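Local coordinates for uncharacterized protein (Bacteroides ovatus, PDB 4IRT), which is of unknown function but is a putative neuraminidase, with a BNR repeat-like domain of the beta-propeller clan, at residues 26-31 with 35-40. Numbering follows the deposited sequence.
Sequences NSLVTH and QYISYY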
loop_
_atom_site.group_PDB
_atom_site.type_symbol
_atom_site.label_atom_id
_atom_site.label_comp_id
_atom_site.label_asym_id
_atom_site.label_seq_id
_atom_site.Cartn_x
_atom_site.Cartn_y
_atom_site.Cartn_z
ATOM N N ASN A 26 -0.861 -6.185 3.696
ATOM C CA ASN A 26 -2.238 -5.696 3.760
ATOM C C ASN A 26 -2.735 -5.509 5.194
ATOM O O ASN A 26 -2.203 -6.089 6.179
ATOM C CB ASN A 26 -3.162 -6.739 3.138
ATOM C CG ASN A 26 -3.130 -6.729 1.637
ATOM O OD1 ASN A 26 -2.139 -6.326 1.006
ATOM N ND2 ASN A 26 -4.215 -7.200 1.042
ATOM N N SER A 27 -3.725 -4.652 5.331
ATOM C CA SER A 27 -4.487 -4.578 6.568
ATOM C C SER A 27 -5.627 -5.589 6.564
ATOM O O SER A 27 -6.081 -6.016 7.615
ATOM C CB SER A 27 -5.065 -3.170 6.724
ATOM O OG SER A 27 -5.903 -2.836 5.628
ATOM N N LEU A 28 -6.078 -5.946 5.369
ATOM C CA LEU A 28 -7.296 -6.743 5.145
ATOM C C LEU A 28 -7.049 -7.640 3.929
ATOM O O LEU A 28 -6.545 -7.183 2.889
ATOM C CB LEU A 28 -8.442 -5.779 4.861
ATOM C CG LEU A 28 -9.896 -6.220 4.721
ATOM C CD1 LEU A 28 -10.411 -6.731 6.052
ATOM C CD2 LEU A 28 -10.726 -5.032 4.236
ATOM N N VAL A 29 -7.376 -8.923 4.065
ATOM C CA VAL A 29 -7.062 -9.863 3.022
ATOM C C VAL A 29 -7.935 -11.090 3.094
ATOM O O VAL A 29 -8.109 -11.679 4.164
ATOM C CB VAL A 29 -5.570 -10.234 3.018
ATOM C CG1 VAL A 29 -5.158 -10.919 4.309
ATOM C CG2 VAL A 29 -5.274 -11.159 1.849
ATOM N N THR A 30 -8.485 -11.449 1.944
ATOM C CA THR A 30 -9.313 -12.655 1.783
ATOM C C THR A 30 -8.490 -13.865 1.323
ATOM O O THR A 30 -7.677 -13.768 0.420
ATOM C CB THR A 30 -10.458 -12.392 0.768
ATOM O OG1 THR A 30 -11.428 -11.505 1.373
ATOM C CG2 THR A 30 -11.171 -13.694 0.349
ATOM N N HIS A 31 -8.764 -15.021 1.921
ATOM C CA HIS A 31 -8.253 -16.296 1.412
ATOM C C HIS A 31 -9.469 -17.210 1.357
ATOM O O HIS A 31 -10.119 -17.450 2.375
ATOM C CB HIS A 31 -7.165 -16.828 2.334
ATOM C CG HIS A 31 -6.509 -18.075 1.847
ATOM N ND1 HIS A 31 -5.566 -18.084 0.846
ATOM C CD2 HIS A 31 -6.672 -19.368 2.227
ATOM C CE1 HIS A 31 -5.184 -19.322 0.616
ATOM N NE2 HIS A 31 -5.830 -20.116 1.449
ATOM N N GLN A 35 -12.126 -13.739 5.422
ATOM C CA GLN A 35 -11.396 -12.485 5.360
ATOM C C GLN A 35 -10.706 -12.240 6.693
ATOM O O GLN A 35 -11.299 -12.461 7.759
ATOM C CB GLN A 35 -12.375 -11.359 5.063
ATOM C CG GLN A 35 -11.767 -9.996 4.911
ATOM C CD GLN A 35 -12.832 -8.985 4.586
ATOM O OE1 GLN A 35 -13.710 -8.702 5.404
ATOM N NE2 GLN A 35 -12.778 -8.448 3.398
ATOM N N TYR A 36 -9.475 -11.784 6.599
ATOM C CA TYR A 36 -8.597 -11.562 7.721
ATOM C C TYR A 36 -8.285 -10.094 7.827
ATOM O O TYR A 36 -8.179 -9.399 6.810
ATOM C CB TYR A 36 -7.277 -12.314 7.525
ATOM C CG TYR A 36 -7.423 -13.808 7.530
ATOM C CD1 TYR A 36 -7.793 -14.508 6.370
ATOM C CD2 TYR A 36 -7.188 -14.536 8.694
ATOM C CE1 TYR A 36 -7.958 -15.883 6.389
ATOM C CE2 TYR A 36 -7.314 -15.907 8.708
ATOM C CZ TYR A 36 -7.689 -16.574 7.562
ATOM O OH TYR A 36 -7.830 -17.943 7.610
ATOM N N ILE A 37 -8.105 -9.632 9.064
ATOM C CA ILE A 37 -7.834 -8.233 9.329
ATOM C C ILE A 37 -6.806 -8.153 10.445
ATOM O O ILE A 37 -6.637 -9.106 11.227
ATOM C CB ILE A 37 -9.143 -7.488 9.722
ATOM C CG1 ILE A 37 -8.978 -5.966 9.597
ATOM C CG2 ILE A 37 -9.620 -7.904 11.109
ATOM C CD1 ILE A 37 -10.302 -5.238 9.756
ATOM N N SER A 38 -6.108 -7.029 10.528
ATOM C CA SER A 38 -5.147 -6.822 11.601
ATOM C C SER A 38 -5.130 -5.348 11.953
ATOM O O SER A 38 -5.295 -4.502 11.080
ATOM C CB SER A 38 -3.717 -7.287 11.191
ATOM O OG SER A 38 -3.232 -6.629 10.034
ATOM N N TYR A 39 -4.912 -5.077 13.230
ATOM C CA TYR A 39 -4.826 -3.720 13.741
ATOM C C TYR A 39 -4.241 -3.728 15.117
ATOM O O TYR A 39 -4.093 -4.804 15.739
ATOM C CB TYR A 39 -6.187 -3.059 13.786
ATOM C CG TYR A 39 -7.221 -3.770 14.603
ATOM C CD1 TYR A 39 -8.032 -4.743 14.029
ATOM C CD2 TYR A 39 -7.447 -3.419 15.941
ATOM C CE1 TYR A 39 -9.030 -5.375 14.766
ATOM C CE2 TYR A 39 -8.444 -4.046 16.680
ATOM C CZ TYR A 39 -9.204 -5.042 16.073
ATOM O OH TYR A 39 -10.201 -5.649 16.787
ATOM N N TYR A 40 -3.865 -2.530 15.592
ATOM C CA TYR A 40 -3.507 -2.357 16.987
ATOM C C TYR A 40 -4.714 -1.896 17.800
ATOM O O TYR A 40 -5.416 -0.954 17.402
ATOM C CB TYR A 40 -2.425 -1.315 17.126
ATOM C CG TYR A 40 -1.074 -1.633 16.518
ATOM C CD1 TYR A 40 -0.248 -2.587 17.084
ATOM C CD2 TYR A 40 -0.588 -0.906 15.427
ATOM C CE1 TYR A 40 0.986 -2.874 16.532
ATOM C CE2 TYR A 40 0.653 -1.170 14.867
ATOM C CZ TYR A 40 1.462 -2.142 15.453
ATOM O OH TYR A 40 2.717 -2.433 14.943
#
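Val-29 and Tyr-36 form an antiparallel hydrogen-bonded pair: Val-29 N donates to Tyr-36 O over 2.9 Å, and Tyr-36 N returns a bond to Val-29 O over 2.8 Å. A third, more bent bond runs from Ser-38 N to Ser-27 O (3.1 Å, 139° at the hydrogen). Between these rungs Leu-28 CA rests 3.3 Å from Tyr-36 O in a CA-H...O contact. On the face shared with Ile-37, Leu-28 reaches diagonally to Gln-35: Leu-28 CD1 lies 3.6 Å from Gln-35 CD and also meets Ile-37 CG1 at 3.9 Å. Gln-35 CG stands anti to the backbone N (chi1 -178°) and the chain runs on extended, which lays the amide alongside Leu-28 and Thr-30. On the opposite face of the sheet, Tyr-36 turns its ring edge to Val-29 O, with CD1 of Tyr-36 3.6 Å away. Asn-26 ND2 ties down Leu-28 O at 3.0 Å and also bonds Thr-371. Asp-370 OD2 accepts from Gln-35 NE2 and is bonded to Thr-30 OG1, while Arg-51 of the next strand holds Gln-35 OE1. A leucine in place of Gln-35 would probably leave Arg-51 and Asp-370 without their amide partner. This hairpin of strands 28-31 and 34-40 begins a four-stranded antiparallel sheet, consistent with a propeller blade; the buried amide of Gln-35 joins apolar packing on Leu-28 to a polar network that ties both strands to Asp-370.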